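Local coordinates for protein M157 (Murid herpesvirus 1, PDB 2NYK) that serves as a mouse cytomegalovirus ligand for Ly49 receptors of natural killer cells and is built as an MHC class I-like protein, at residues Q18-M23 and L104-D109; F25-T30 and I78-L83; N43-V48 and N201-V206; K61-V66 and N162-T167. The protein carries 1 engineered substitution. One frame throughout, in Å; residues are numbered along the deposited sequence.

Contact 1. Residues Q18-M23 and L104-D109; sequences QFTFTM and LFLGFD
The rings of F21 and F105 meet at a slant, their planes inclined at 49°, with F105 CD2 over one face of the F21 ring and 3.7 Å from F21 CE1. Because F21 CG lies between its own backbone N and carbonyl carbon (chi1 72°), the ring stands where F105 can lean against it. The next atom round the same edge, F105 CE2, meets M23: M23 CB sits near the ring plane, 3.4 Å from CE2, and the unbranched chain, bent at its thioether, brings M23 CE to 3.7 Å from that same atom. Under these side chains F21 and F105 form an antiparallel hydrogen-bonded pair, F105 N donating to F21 O at 2.8 Å, which joins strands 21-30 and 96-106 in the sheet of the MHC class I-like platform; M23 also reaches I160 of helix 157-173. On the other face lie T22 and L104, a non-hydrogen-bonded pair. L104 CD1 touches the methyls T20 CG2 at 3.7 Å and T22 CG2 at 3.9 Å, while T22 OG1 bonds to E24. T20 OG1 and a water lie 2.7 Å apart in a hydrogen bond, and the water accepts from G107 N, in the type II' turn L106-D109, where glycine tolerates the positive phi.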
loop_
_atom_site.group_PDB
_atom_site.type_symbol
_atom_site.label_atom_id
_atom_site.label_comp_id
_atom_site.label_asym_id
_atom_site.label_seq_id
_atom_site.Cartn_x
_atom_site.Cartn_y
_atom_site.Cartn_z
ATOM N N GLN A 18 -17.893 8.669 -9.297
ATOM C CA GLN A 18 -18.593 7.834 -8.322
ATOM C C GLN A 18 -17.689 6.929 -7.470
ATOM O O GLN A 18 -18.015 6.639 -6.320
ATOM C CB GLN A 18 -19.682 6.996 -8.990
ATOM C CG GLN A 18 -20.796 6.584 -8.019
ATOM C CD GLN A 18 -21.508 7.790 -7.372
ATOM O OE1 GLN A 18 -21.748 8.821 -8.015
ATOM N NE2 GLN A 18 -21.831 7.656 -6.089
ATOM N N PHE A 19 -16.568 6.500 -8.034
ATOM C CA PHE A 19 -15.669 5.574 -7.356
ATOM C C PHE A 19 -14.842 6.228 -6.241
ATOM O O PHE A 19 -14.035 7.123 -6.497
ATOM C CB PHE A 19 -14.758 4.878 -8.369
ATOM C CG PHE A 19 -13.902 3.812 -7.765
ATOM C CD1 PHE A 19 -14.479 2.674 -7.203
ATOM C CD2 PHE A 19 -12.522 3.954 -7.740
ATOM C CE1 PHE A 19 -13.682 1.678 -6.624
ATOM C CE2 PHE A 19 -11.724 2.977 -7.177
ATOM C CZ PHE A 19 -12.295 1.840 -6.621
ATOM N N THR A 20 -15.064 5.769 -5.009
ATOM C CA THR A 20 -14.375 6.270 -3.824
ATOM C C THR A 20 -13.152 5.414 -3.473
ATOM O O THR A 20 -13.183 4.173 -3.567
ATOM C CB THR A 20 -15.358 6.350 -2.609
ATOM O OG1 THR A 20 -16.394 7.291 -2.907
ATOM C CG2 THR A 20 -14.644 6.790 -1.318
ATOM N N PHE A 21 -12.066 6.088 -3.102
ATOM C CA PHE A 21 -10.822 5.416 -2.704
ATOM C C PHE A 21 -9.857 6.397 -2.059
ATOM O O PHE A 21 -10.080 7.592 -2.095
ATOM C CB PHE A 21 -10.169 4.681 -3.884
ATOM C CG PHE A 21 -9.520 5.588 -4.930
ATOM C CD1 PHE A 21 -8.160 5.865 -4.883
ATOM C CD2 PHE A 21 -10.270 6.098 -5.998
ATOM C CE1 PHE A 21 -7.558 6.689 -5.844
ATOM C CE2 PHE A 21 -9.695 6.884 -6.989
ATOM C CZ PHE A 21 -8.321 7.196 -6.923
ATOM N N THR A 22 -8.803 5.874 -1.453
ATOM C CA THR A 22 -7.806 6.695 -0.777
ATOM C C THR A 22 -6.455 6.467 -1.446
ATOM O O THR A 22 -6.211 5.413 -2.065
ATOM C CB THR A 22 -7.698 6.357 0.752
ATOM O OG1 THR A 22 -7.023 5.102 0.925
ATOM C CG2 THR A 22 -9.089 6.266 1.402
ATOM N N MET A 23 -5.603 7.484 -1.356
ATOM C CA MET A 23 -4.244 7.424 -1.829
ATOM C C MET A 23 -3.369 8.010 -0.736
ATOM O O MET A 23 -3.743 9.021 -0.091
ATOM C CB MET A 23 -4.082 8.195 -3.140
ATOM C CG MET A 23 -2.717 8.003 -3.820
ATOM S SD MET A 23 -2.711 8.439 -5.618
ATOM C CE MET A 23 -4.414 8.122 -6.043
ATOM N N LEU A 104 -8.535 10.927 1.057
ATOM C CA LEU A 104 -9.746 10.271 0.630
ATOM C C LEU A 104 -10.316 11.030 -0.549
ATOM O O LEU A 104 -10.552 12.229 -0.449
ATOM C CB LEU A 104 -10.773 10.265 1.770
ATOM C CG LEU A 104 -12.219 9.821 1.486
ATOM C CD1 LEU A 104 -12.321 8.356 1.044
ATOM C CD2 LEU A 104 -13.088 10.060 2.726
ATOM N N PHE A 105 -10.545 10.325 -1.653
ATOM C CA PHE A 105 -11.117 10.930 -2.849
ATOM C C PHE A 105 -12.594 10.603 -2.904
ATOM O O PHE A 105 -12.971 9.499 -3.279
ATOM C CB PHE A 105 -10.401 10.444 -4.111
ATOM C CG PHE A 105 -8.961 10.851 -4.181
ATOM C CD1 PHE A 105 -8.613 12.168 -4.382
ATOM C CD2 PHE A 105 -7.952 9.925 -4.022
ATOM C CE1 PHE A 105 -7.280 12.564 -4.429
ATOM C CE2 PHE A 105 -6.606 10.315 -4.068
ATOM C CZ PHE A 105 -6.270 11.635 -4.278
ATOM N N LEU A 106 -13.418 11.567 -2.500
ATOM C CA LEU A 106 -14.862 11.403 -2.437
ATOM C C LEU A 106 -15.530 12.330 -3.471
ATOM O O LEU A 106 -15.458 13.556 -3.346
ATOM C CB LEU A 106 -15.362 11.720 -1.021
ATOM C CG LEU A 106 -16.834 11.431 -0.700
ATOM C CD1 LEU A 106 -17.196 9.975 -0.990
ATOM C CD2 LEU A 106 -17.156 11.785 0.756
ATOM N N GLY A 107 -16.159 11.742 -4.491
ATOM C CA GLY A 107 -16.615 12.530 -5.636
ATOM C C GLY A 107 -15.388 13.185 -6.218
ATOM O O GLY A 107 -14.395 12.508 -6.525
ATOM N N PHE A 108 -15.430 14.505 -6.346
ATOM C CA PHE A 108 -14.230 15.245 -6.738
ATOM C C PHE A 108 -13.685 16.097 -5.596
ATOM O O PHE A 108 -12.981 17.079 -5.824
ATOM C CB PHE A 108 -14.480 16.085 -8.001
ATOM C CG PHE A 108 -14.632 15.263 -9.275
ATOM C CD1 PHE A 108 -14.023 14.014 -9.409
ATOM C CD2 PHE A 108 -15.350 15.773 -10.354
ATOM C CE1 PHE A 108 -14.142 13.281 -10.600
ATOM C CE2 PHE A 108 -15.481 15.052 -11.531
ATOM C CZ PHE A 108 -14.880 13.802 -11.650
ATOM N N ASP A 109 -14.041 15.717 -4.374
ATOM C CA ASP A 109 -13.537 16.342 -3.159
ATOM C C ASP A 109 -12.449 15.462 -2.584
ATOM O O ASP A 109 -12.331 14.286 -2.945
ATOM C CB ASP A 109 -14.632 16.492 -2.114
ATOM C CG ASP A 109 -15.580 17.633 -2.427
ATOM O OD1 ASP A 109 -15.092 18.756 -2.699
ATOM O OD2 ASP A 109 -16.811 17.403 -2.406
HETATM O O HOH W 1 -16.084 8.986 -5.011
#

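Contact 2. Residues F25-T30 and I78-L83; sequences FEVTVT and IQKMRL
V27 and V29 each hold CG1 opposite the backbone N (chi1 179° and 166°), which leaves CG2 beside that nitrogen and points both methyls of V27, and CG2 of V29, at helix segment 78-83. On the helix, K80 starts out with CG trans to its nitrogen and bends further along, whereas L83, whose CB already points toward the strand, swings its CG to the nitrogen side and so carries CD1 to the strand. V27 CG1 presses on the backbone of K80, 3.8 Å from K80 CA, and V27 CG2 reaches Q79 CB at 4.1 Å. One step further, V29 CG2 meets K80 CG at 3.7 Å and L83 CB at 4.0 Å, crossing the lysine at about a right angle. L83 CD1 comes over the strand itself, 3.6 Å from V27 O. Strand and helix are linked here by apolar surfaces, with no hydrogen bond between them. Beta-branched valines suit a strand and offer compact knobs, leucine reaches between them, and K80 contributes CA and its first methylenes; its side chain, whose end leads away from the strand, also touches H35 and R37. Q79 likewise turns its amide aside: R82 NH1 donates to its OE1 at 2.9 Å, on a lone pair in the carbonyl plane. The axes of strand 25-30 and helix 78-83 run at 31°. Strand 21-30 lies between strands 35-41 and 96-106, and its other face carries E26, salt-bridged to R100. Helix 71-90 covers the valine face, as helices cover the sheet in the MHC class I platform; F75 meets the F25 ring, and I153 of helix 148-154 touches F25 as well.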
loop_
_atom_site.group_PDB
_atom_site.type_symbol
_atom_site.label_atom_id
_atom_site.label_comp_id
_atom_site.label_asym_id
_atom_site.label_seq_id
_atom_site.Cartn_x
_atom_site.Cartn_y
_atom_site.Cartn_z
ATOM N N PHE A 25 0.436 9.337 0.047
ATOM C CA PHE A 25 1.698 9.792 -0.517
ATOM C C PHE A 25 2.654 9.941 0.638
ATOM O O PHE A 25 2.325 10.619 1.631
ATOM C CB PHE A 25 1.520 11.168 -1.178
ATOM C CG PHE A 25 0.478 11.214 -2.242
ATOM C CD1 PHE A 25 0.806 10.917 -3.566
ATOM C CD2 PHE A 25 -0.840 11.573 -1.928
ATOM C CE1 PHE A 25 -0.157 10.968 -4.565
ATOM C CE2 PHE A 25 -1.807 11.631 -2.893
ATOM C CZ PHE A 25 -1.471 11.353 -4.231
ATOM N N GLU A 26 3.826 9.313 0.553
ATOM C CA GLU A 26 4.755 9.395 1.664
ATOM C C GLU A 26 6.177 9.688 1.194
ATOM O O GLU A 26 6.641 9.122 0.205
ATOM C CB GLU A 26 4.717 8.090 2.464
ATOM C CG GLU A 26 5.699 8.039 3.632
ATOM C CD GLU A 26 5.383 6.885 4.576
ATOM O OE1 GLU A 26 6.230 6.544 5.411
ATOM O OE2 GLU A 26 4.288 6.316 4.484
ATOM N N VAL A 27 6.880 10.558 1.911
ATOM C CA VAL A 27 8.263 10.848 1.585
ATOM C C VAL A 27 9.078 10.857 2.863
ATOM O O VAL A 27 8.673 11.452 3.863
ATOM C CB VAL A 27 8.443 12.222 0.864
ATOM C CG1 VAL A 27 9.919 12.487 0.579
ATOM C CG2 VAL A 27 7.652 12.253 -0.436
ATOM N N THR A 28 10.223 10.180 2.810
ATOM C CA THR A 28 11.157 10.132 3.916
ATOM C C THR A 28 12.504 10.661 3.433
ATOM O O THR A 28 12.979 10.286 2.357
ATOM C CB THR A 28 11.313 8.699 4.458
ATOM O OG1 THR A 28 10.037 8.228 4.915
ATOM C CG2 THR A 28 12.295 8.671 5.603
ATOM N N VAL A 29 13.079 11.571 4.209
ATOM C CA VAL A 29 14.413 12.100 3.949
ATOM C C VAL A 29 15.277 11.874 5.205
ATOM O O VAL A 29 14.849 12.167 6.318
ATOM C CB VAL A 29 14.342 13.602 3.580
ATOM C CG1 VAL A 29 15.703 14.244 3.649
ATOM C CG2 VAL A 29 13.748 13.788 2.184
ATOM N N THR A 30 16.474 11.323 5.022
ATOM C CA THR A 30 17.383 11.067 6.151
ATOM C C THR A 30 18.701 11.795 5.926
ATOM O O THR A 30 19.129 11.950 4.784
ATOM C CB THR A 30 17.661 9.545 6.363
ATOM O OG1 THR A 30 16.430 8.817 6.398
ATOM C CG2 THR A 30 18.418 9.286 7.673
ATOM N N ILE A 78 8.201 17.796 -4.832
ATOM C CA ILE A 78 8.070 19.018 -4.052
ATOM C C ILE A 78 8.169 18.770 -2.536
ATOM O O ILE A 78 8.865 19.508 -1.839
ATOM C CB ILE A 78 6.760 19.759 -4.380
ATOM C CG1 ILE A 78 6.795 20.295 -5.828
ATOM C CG2 ILE A 78 6.518 20.873 -3.362
ATOM C CD1 ILE A 78 5.536 21.060 -6.241
ATOM N N GLN A 79 7.474 17.748 -2.032
ATOM C CA GLN A 79 7.590 17.384 -0.614
ATOM C C GLN A 79 9.026 16.988 -0.257
ATOM O O GLN A 79 9.560 17.426 0.760
ATOM C CB GLN A 79 6.621 16.235 -0.256
ATOM C CG GLN A 79 5.126 16.585 -0.345
ATOM C CD GLN A 79 4.723 17.767 0.525
ATOM O OE1 GLN A 79 5.312 18.014 1.575
ATOM N NE2 GLN A 79 3.706 18.503 0.089
ATOM N N LYS A 80 9.659 16.172 -1.089
ATOM C CA LYS A 80 11.048 15.821 -0.847
ATOM C C LYS A 80 11.941 17.062 -0.718
ATOM O O LYS A 80 12.695 17.172 0.247
ATOM C CB LYS A 80 11.582 14.868 -1.912
ATOM C CG LYS A 80 12.777 14.077 -1.412
ATOM C CD LYS A 80 13.364 13.153 -2.460
ATOM C CE LYS A 80 14.215 13.919 -3.444
ATOM N NZ LYS A 80 14.915 13.005 -4.380
ATOM N N MET A 81 11.840 17.995 -1.664
ATOM C CA MET A 81 12.654 19.223 -1.625
ATOM C C MET A 81 12.372 20.035 -0.369
ATOM O O MET A 81 13.297 20.550 0.266
ATOM C CB MET A 81 12.418 20.087 -2.867
ATOM C CG MET A 81 12.857 19.413 -4.154
ATOM S SD MET A 81 12.769 20.448 -5.624
ATOM C CE MET A 81 11.003 20.665 -5.838
ATOM N N ARG A 82 11.092 20.124 -0.022
ATOM C CA ARG A 82 10.637 20.793 1.186
ATOM C C ARG A 82 11.263 20.217 2.450
ATOM O O ARG A 82 11.713 20.973 3.318
ATOM C CB ARG A 82 9.124 20.681 1.281
ATOM C CG ARG A 82 8.512 21.320 2.484
ATOM C CD ARG A 82 7.119 20.792 2.630
ATOM N NE ARG A 82 6.390 21.439 3.704
ATOM C CZ ARG A 82 5.349 20.890 4.323
ATOM N NH1 ARG A 82 4.917 19.677 3.967
ATOM N NH2 ARG A 82 4.744 21.557 5.303
ATOM N N LEU A 83 11.275 18.886 2.554
ATOM C CA LEU A 83 11.847 18.201 3.715
ATOM C C LEU A 83 13.364 18.373 3.795
ATOM O O LEU A 83 13.900 18.557 4.883
ATOM C CB LEU A 83 11.489 16.712 3.735
ATOM C CG LEU A 83 10.041 16.205 3.755
ATOM C CD1 LEU A 83 10.049 14.766 4.215
ATOM C CD2 LEU A 83 9.098 17.050 4.625
#

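Contact 3. Residues N43-V48 and N201-V206; sequences NGRPVV and NVPFTV
The flat carboxamide of N201 points its ND2 edge at R45 O, 2.9 Å away, with donor and acceptor each close to the other's plane, so the bond uses a carbonyl lone pair. V47 CG1 stands off that amide plane, 3.8 Å from N201 CG, and ND2 also bonds to V41 O. A chi1 of 73° sets the amide between the backbone N and carbonyl carbon of N201, where ND2 can reach R45 O. The main chain of N201 supplies a second bond: R45 N donates to N201 O at 2.8 Å, tilted 16° from the carbonyl plane. R45 CG crowds this oxygen, and G44, with no side chain, lets it come within 3.3 Å of G44 CA. P203 CD packs on G44 CA at 3.7 Å, its rigid ring lying against bare backbone. Beyond, R45 NH1 reaches D220 and Q227. The loop entering strand 46-51 of the platform is thereby joined to the turn before strand 204-208 of the second sheet, so this is an interdomain junction. Two directional bonds of opposite sense between one residue pair, backed by V41 and the charged end of R45, define how the two main chains meet, consistent with a defined orientation of the domains.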
loop_
_atom_site.group_PDB
_atom_site.type_symbol
_atom_site.label_atom_id
_atom_site.label_comp_id
_atom_site.label_asym_id
_atom_site.label_seq_id
_atom_site.Cartn_x
_atom_site.Cartn_y
_atom_site.Cartn_z
ATOM N N ASN A 43 -5.144 2.550 1.646
ATOM C CA ASN A 43 -4.399 2.228 2.875
ATOM C C ASN A 43 -3.706 0.846 2.829
ATOM O O ASN A 43 -3.586 0.162 3.850
ATOM C CB ASN A 43 -5.315 2.395 4.100
ATOM C CG ASN A 43 -4.543 2.568 5.396
ATOM O OD1 ASN A 43 -3.464 3.194 5.438
ATOM N ND2 ASN A 43 -5.086 2.011 6.462
ATOM N N GLY A 44 -3.236 0.445 1.640
ATOM C CA GLY A 44 -2.560 -0.848 1.484
ATOM C C GLY A 44 -1.071 -0.663 1.349
ATOM O O GLY A 44 -0.548 0.389 1.687
ATOM N N ARG A 45 -0.378 -1.670 0.821
ATOM C CA ARG A 45 1.070 -1.569 0.626
ATOM C C ARG A 45 1.350 -0.632 -0.540
ATOM O O ARG A 45 0.464 -0.368 -1.342
ATOM C CB ARG A 45 1.667 -2.951 0.287
ATOM C CG ARG A 45 1.004 -4.148 0.990
ATOM C CD ARG A 45 1.228 -4.205 2.506
ATOM N NE ARG A 45 2.652 -4.233 2.871
ATOM C CZ ARG A 45 3.432 -5.322 2.969
ATOM N NH1 ARG A 45 2.978 -6.560 2.728
ATOM N NH2 ARG A 45 4.712 -5.160 3.311
ATOM N N PRO A 46 2.572 -0.094 -0.623
ATOM C CA PRO A 46 2.888 0.774 -1.733
ATOM C C PRO A 46 2.835 0.082 -3.085
ATOM O O PRO A 46 3.233 -1.082 -3.234
ATOM C CB PRO A 46 4.316 1.238 -1.433
ATOM C CG PRO A 46 4.406 1.164 0.100
ATOM C CD PRO A 46 3.666 -0.140 0.373
ATOM N N VAL A 47 2.348 0.817 -4.063
ATOM C CA VAL A 47 2.282 0.295 -5.442
ATOM C C VAL A 47 3.254 1.043 -6.380
ATOM O O VAL A 47 3.445 0.660 -7.549
ATOM C CB VAL A 47 0.837 0.327 -5.981
ATOM C CG1 VAL A 47 -0.030 -0.699 -5.219
ATOM C CG2 VAL A 47 0.256 1.714 -5.894
ATOM N N VAL A 48 3.867 2.100 -5.846
ATOM C CA VAL A 48 4.904 2.876 -6.557
ATOM C C VAL A 48 5.960 3.287 -5.546
ATOM O O VAL A 48 5.630 3.887 -4.504
ATOM C CB VAL A 48 4.330 4.178 -7.223
ATOM C CG1 VAL A 48 5.466 4.920 -8.003
ATOM C CG2 VAL A 48 3.188 3.862 -8.169
ATOM N N ASN A 201 -2.295 -5.249 -3.184
ATOM C CA ASN A 201 -1.563 -4.536 -2.138
ATOM C C ASN A 201 -2.389 -4.479 -0.858
ATOM O O ASN A 201 -1.991 -3.850 0.115
ATOM C CB ASN A 201 -1.185 -3.120 -2.588
ATOM C CG ASN A 201 -2.403 -2.186 -2.636
ATOM O OD1 ASN A 201 -3.472 -2.581 -3.154
ATOM N ND2 ASN A 201 -2.272 -0.973 -2.066
ATOM N N VAL A 202 -3.555 -5.121 -0.870
ATOM C CA VAL A 202 -4.427 -5.142 0.295
ATOM C C VAL A 202 -3.748 -5.955 1.408
ATOM O O VAL A 202 -3.272 -7.071 1.159
ATOM C CB VAL A 202 -5.831 -5.734 -0.065
ATOM C CG1 VAL A 202 -6.623 -5.988 1.185
ATOM C CG2 VAL A 202 -6.610 -4.759 -0.981
ATOM N N PRO A 203 -3.635 -5.377 2.617
ATOM C CA PRO A 203 -3.048 -6.141 3.699
ATOM C C PRO A 203 -3.831 -7.383 4.124
ATOM O O PRO A 203 -5.062 -7.443 4.020
ATOM C CB PRO A 203 -2.932 -5.105 4.836
ATOM C CG PRO A 203 -2.855 -3.794 4.126
ATOM C CD PRO A 203 -3.877 -3.979 3.032
ATOM N N PHE A 204 -3.108 -8.403 4.570
ATOM C CA PHE A 204 -3.772 -9.617 5.070
ATOM C C PHE A 204 -2.836 -10.333 6.025
ATOM O O PHE A 204 -1.631 -10.038 6.039
ATOM C CB PHE A 204 -4.186 -10.534 3.897
ATOM C CG PHE A 204 -3.027 -11.132 3.139
ATOM C CD1 PHE A 204 -2.480 -12.354 3.525
ATOM C CD2 PHE A 204 -2.470 -10.456 2.043
ATOM C CE1 PHE A 204 -1.378 -12.889 2.832
ATOM C CE2 PHE A 204 -1.373 -10.993 1.339
ATOM C CZ PHE A 204 -0.841 -12.190 1.710
ATOM N N THR A 205 -3.365 -11.262 6.825
ATOM C CA THR A 205 -2.519 -12.019 7.755
ATOM C C THR A 205 -2.707 -13.513 7.550
ATOM O O THR A 205 -3.748 -13.948 7.070
ATOM C CB THR A 205 -2.779 -11.663 9.253
ATOM O OG1 THR A 205 -4.106 -12.058 9.609
ATOM C CG2 THR A 205 -2.616 -10.190 9.510
ATOM N N VAL A 206 -1.677 -14.284 7.884
ATOM C CA VAL A 206 -1.687 -15.736 7.736
ATOM C C VAL A 206 -1.367 -16.350 9.103
ATOM O O VAL A 206 -0.365 -15.981 9.757
ATOM C CB VAL A 206 -0.667 -16.222 6.697
ATOM C CG1 VAL A 206 -0.780 -17.740 6.478
ATOM C CG2 VAL A 206 -0.873 -15.505 5.392
#

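Contact 4. Residues K61-V66 and N162-T167; sequences KICPDV and NRWRST
P64 can be followed round its ring across the helix segment 162-167. Its CB lies 3.7 Å from R163 O; CG is 3.5 Å from that same oxygen and 3.6 Å from W164 CE2; CD completes a CH-pi contact, 3.7 Å from the centroid of the W164 six-membered ring and 6° off its normal, while touching T167 OG1. Proline suits the place: a compact, conformationally restricted apolar ring, crossing the indole at about a right angle. C63 SG, disulfide-bonded to C60, approaches the indole obliquely, 3.8 Å from W164 CZ3. Two side-chain donors fasten the loop's main chain on either side of P64. The chi1 of T167 (-62°) turns its hydroxyl toward the loop, and OG1 donates to I62 O at 2.7 Å on a lone pair. R163 NH2 gives a straight bond to D65 O at 3.1 Å; the oxygen lies in the guanidinium plane, though the donor is tilted 30° from the carbonyl plane. V66 CG2 lies near the edge of that guanidinium. Both R163 NE and W164 NE1 bond to E72 OE2, which ties helix 157-173 to helix 71-90. The result is a disulfide-bearing loop clamped to helix 157-173, one of the helices over the sheet of the MHC class I-like platform.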
loop_
_atom_site.group_PDB
_atom_site.type_symbol
_atom_site.label_atom_id
_atom_site.label_comp_id
_atom_site.label_asym_id
_atom_site.label_seq_id
_atom_site.Cartn_x
_atom_site.Cartn_y
_atom_site.Cartn_z
ATOM N N LYS A 61 2.637 -3.380 -12.105
ATOM C CA LYS A 61 2.321 -3.690 -13.506
ATOM C C LYS A 61 0.960 -3.192 -13.954
ATOM O O LYS A 61 0.776 -2.939 -15.130
ATOM C CB LYS A 61 2.425 -5.209 -13.777
ATOM C CG LYS A 61 3.807 -5.805 -13.515
ATOM C CD LYS A 61 4.891 -5.197 -14.401
ATOM C CE LYS A 61 6.277 -5.773 -14.095
ATOM N NZ LYS A 61 6.280 -7.281 -14.013
ATOM N N ILE A 62 -0.009 -3.106 -13.037
ATOM C CA ILE A 62 -1.342 -2.635 -13.421
ATOM C C ILE A 62 -1.542 -1.168 -13.041
ATOM O O ILE A 62 -2.667 -0.654 -13.069
ATOM C CB ILE A 62 -2.483 -3.507 -12.810
ATOM C CG1 ILE A 62 -2.420 -3.490 -11.272
ATOM C CG2 ILE A 62 -2.428 -4.943 -13.370
ATOM C CD1 ILE A 62 -3.548 -4.261 -10.605
ATOM N N CYS A 63 -0.446 -0.517 -12.650
ATOM C CA CYS A 63 -0.455 0.904 -12.292
ATOM C C CYS A 63 -0.298 1.778 -13.547
ATOM O O CYS A 63 0.294 1.343 -14.533
ATOM C CB CYS A 63 0.674 1.226 -11.293
ATOM S SG CYS A 63 0.352 0.632 -9.613
ATOM N N PRO A 64 -0.844 3.014 -13.515
ATOM C CA PRO A 64 -0.597 3.911 -14.632
ATOM C C PRO A 64 0.876 4.318 -14.645
ATOM O O PRO A 64 1.554 4.236 -13.615
ATOM C CB PRO A 64 -1.493 5.117 -14.316
ATOM C CG PRO A 64 -1.615 5.114 -12.832
ATOM C CD PRO A 64 -1.705 3.645 -12.485
ATOM N N ASP A 65 1.389 4.733 -15.791
ATOM C CA ASP A 65 2.776 5.197 -15.795
ATOM C C ASP A 65 2.844 6.514 -15.036
ATOM O O ASP A 65 1.956 7.347 -15.155
ATOM C CB ASP A 65 3.319 5.368 -17.211
ATOM C CG ASP A 65 4.778 5.806 -17.216
ATOM O OD1 ASP A 65 5.616 5.079 -16.624
ATOM O OD2 ASP A 65 5.078 6.885 -17.781
ATOM N N VAL A 66 3.882 6.683 -14.226
ATOM C CA VAL A 66 4.097 7.942 -13.514
ATOM C C VAL A 66 5.415 8.544 -13.993
ATOM O O VAL A 66 6.509 8.110 -13.581
ATOM C CB VAL A 66 4.053 7.763 -11.957
ATOM C CG1 VAL A 66 4.214 9.115 -11.246
ATOM C CG2 VAL A 66 2.742 7.072 -11.522
ATOM N N ASN A 162 -9.134 9.700 -12.507
ATOM C CA ASN A 162 -9.172 9.174 -13.880
ATOM C C ASN A 162 -7.999 8.232 -14.160
ATOM O O ASN A 162 -8.163 7.164 -14.740
ATOM C CB ASN A 162 -9.226 10.312 -14.907
ATOM C CG ASN A 162 -9.142 9.810 -16.349
ATOM O OD1 ASN A 162 -8.070 9.826 -16.955
ATOM N ND2 ASN A 162 -10.272 9.363 -16.895
ATOM N N ARG A 163 -6.822 8.637 -13.699
ATOM C CA ARG A 163 -5.587 7.858 -13.862
ATOM C C ARG A 163 -5.566 6.557 -13.060
ATOM O O ARG A 163 -5.038 5.540 -13.539
ATOM C CB ARG A 163 -4.375 8.709 -13.463
ATOM C CG ARG A 163 -3.951 9.680 -14.498
ATOM C CD ARG A 163 -3.032 10.798 -13.935
ATOM N NE ARG A 163 -1.805 10.291 -13.328
ATOM C CZ ARG A 163 -0.936 9.492 -13.940
ATOM N NH1 ARG A 163 -1.153 9.088 -15.189
ATOM N NH2 ARG A 163 0.157 9.089 -13.305
ATOM N N TRP A 164 -6.144 6.578 -11.858
ATOM C CA TRP A 164 -6.014 5.457 -10.913
ATOM C C TRP A 164 -7.222 4.558 -10.709
ATOM O O TRP A 164 -7.071 3.441 -10.216
ATOM C CB TRP A 164 -5.547 5.975 -9.546
ATOM C CG TRP A 164 -4.100 6.414 -9.616
ATOM C CD1 TRP A 164 -3.615 7.646 -9.985
ATOM C CD2 TRP A 164 -2.969 5.610 -9.305
ATOM N NE1 TRP A 164 -2.242 7.646 -9.924
ATOM C CE2 TRP A 164 -1.825 6.398 -9.516
ATOM C CE3 TRP A 164 -2.815 4.287 -8.861
ATOM C CZ2 TRP A 164 -0.530 5.906 -9.290
ATOM C CZ3 TRP A 164 -1.540 3.799 -8.666
ATOM C CH2 TRP A 164 -0.417 4.603 -8.878
ATOM N N ARG A 165 -8.416 5.030 -11.057
ATOM C CA ARG A 165 -9.624 4.264 -10.786
ATOM C C ARG A 165 -9.529 2.790 -11.201
ATOM O O ARG A 165 -9.769 1.916 -10.399
ATOM C CB ARG A 165 -10.852 4.900 -11.439
ATOM C CG ARG A 165 -12.055 4.005 -11.339
ATOM C CD ARG A 165 -13.349 4.731 -11.678
ATOM N NE ARG A 165 -13.420 5.176 -13.067
ATOM C CZ ARG A 165 -13.698 4.391 -14.113
ATOM N NH1 ARG A 165 -13.914 3.095 -13.943
ATOM N NH2 ARG A 165 -13.781 4.917 -15.335
ATOM N N SER A 166 -9.205 2.535 -12.464
ATOM C CA SER A 166 -9.117 1.171 -12.973
ATOM C C SER A 166 -8.111 0.328 -12.168
ATOM O O SER A 166 -8.383 -0.812 -11.845
ATOM C CB SER A 166 -8.725 1.202 -14.452
ATOM O OG SER A 166 -8.487 -0.110 -14.935
ATOM N N THR A 167 -6.956 0.907 -11.852
ATOM C CA THR A 167 -5.929 0.228 -11.046
ATOM C C THR A 167 -6.479 -0.165 -9.685
ATOM O O THR A 167 -6.329 -1.294 -9.259
ATOM C CB THR A 167 -4.675 1.123 -10.884
ATOM O OG1 THR A 167 -4.131 1.369 -12.179
ATOM C CG2 THR A 167 -3.610 0.435 -10.000
#

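From the N terminus the chain leaves its first helix and enters strand 21-30, which serves both contact 1 and contact 2. Contact 2 closes first, when helix 71-90 returns to the strand; contact 1 encloses it, pairing the start of the strand with the end of 96-106. Contact 3 opens within that span at 43-48 and closes at 201-206, so it crosses both and joins the platform to the second sheet. Contact 4 lies wholly within contact 3, yet crosses contacts 1 and 2, tying the 61-66 loop to helix 157-173. W164 is one meeting point: F21 and M23 touch it, as do V47 and V48. Contact 2 stays about 7 Å, between nearest atoms, from contacts 3 and 4.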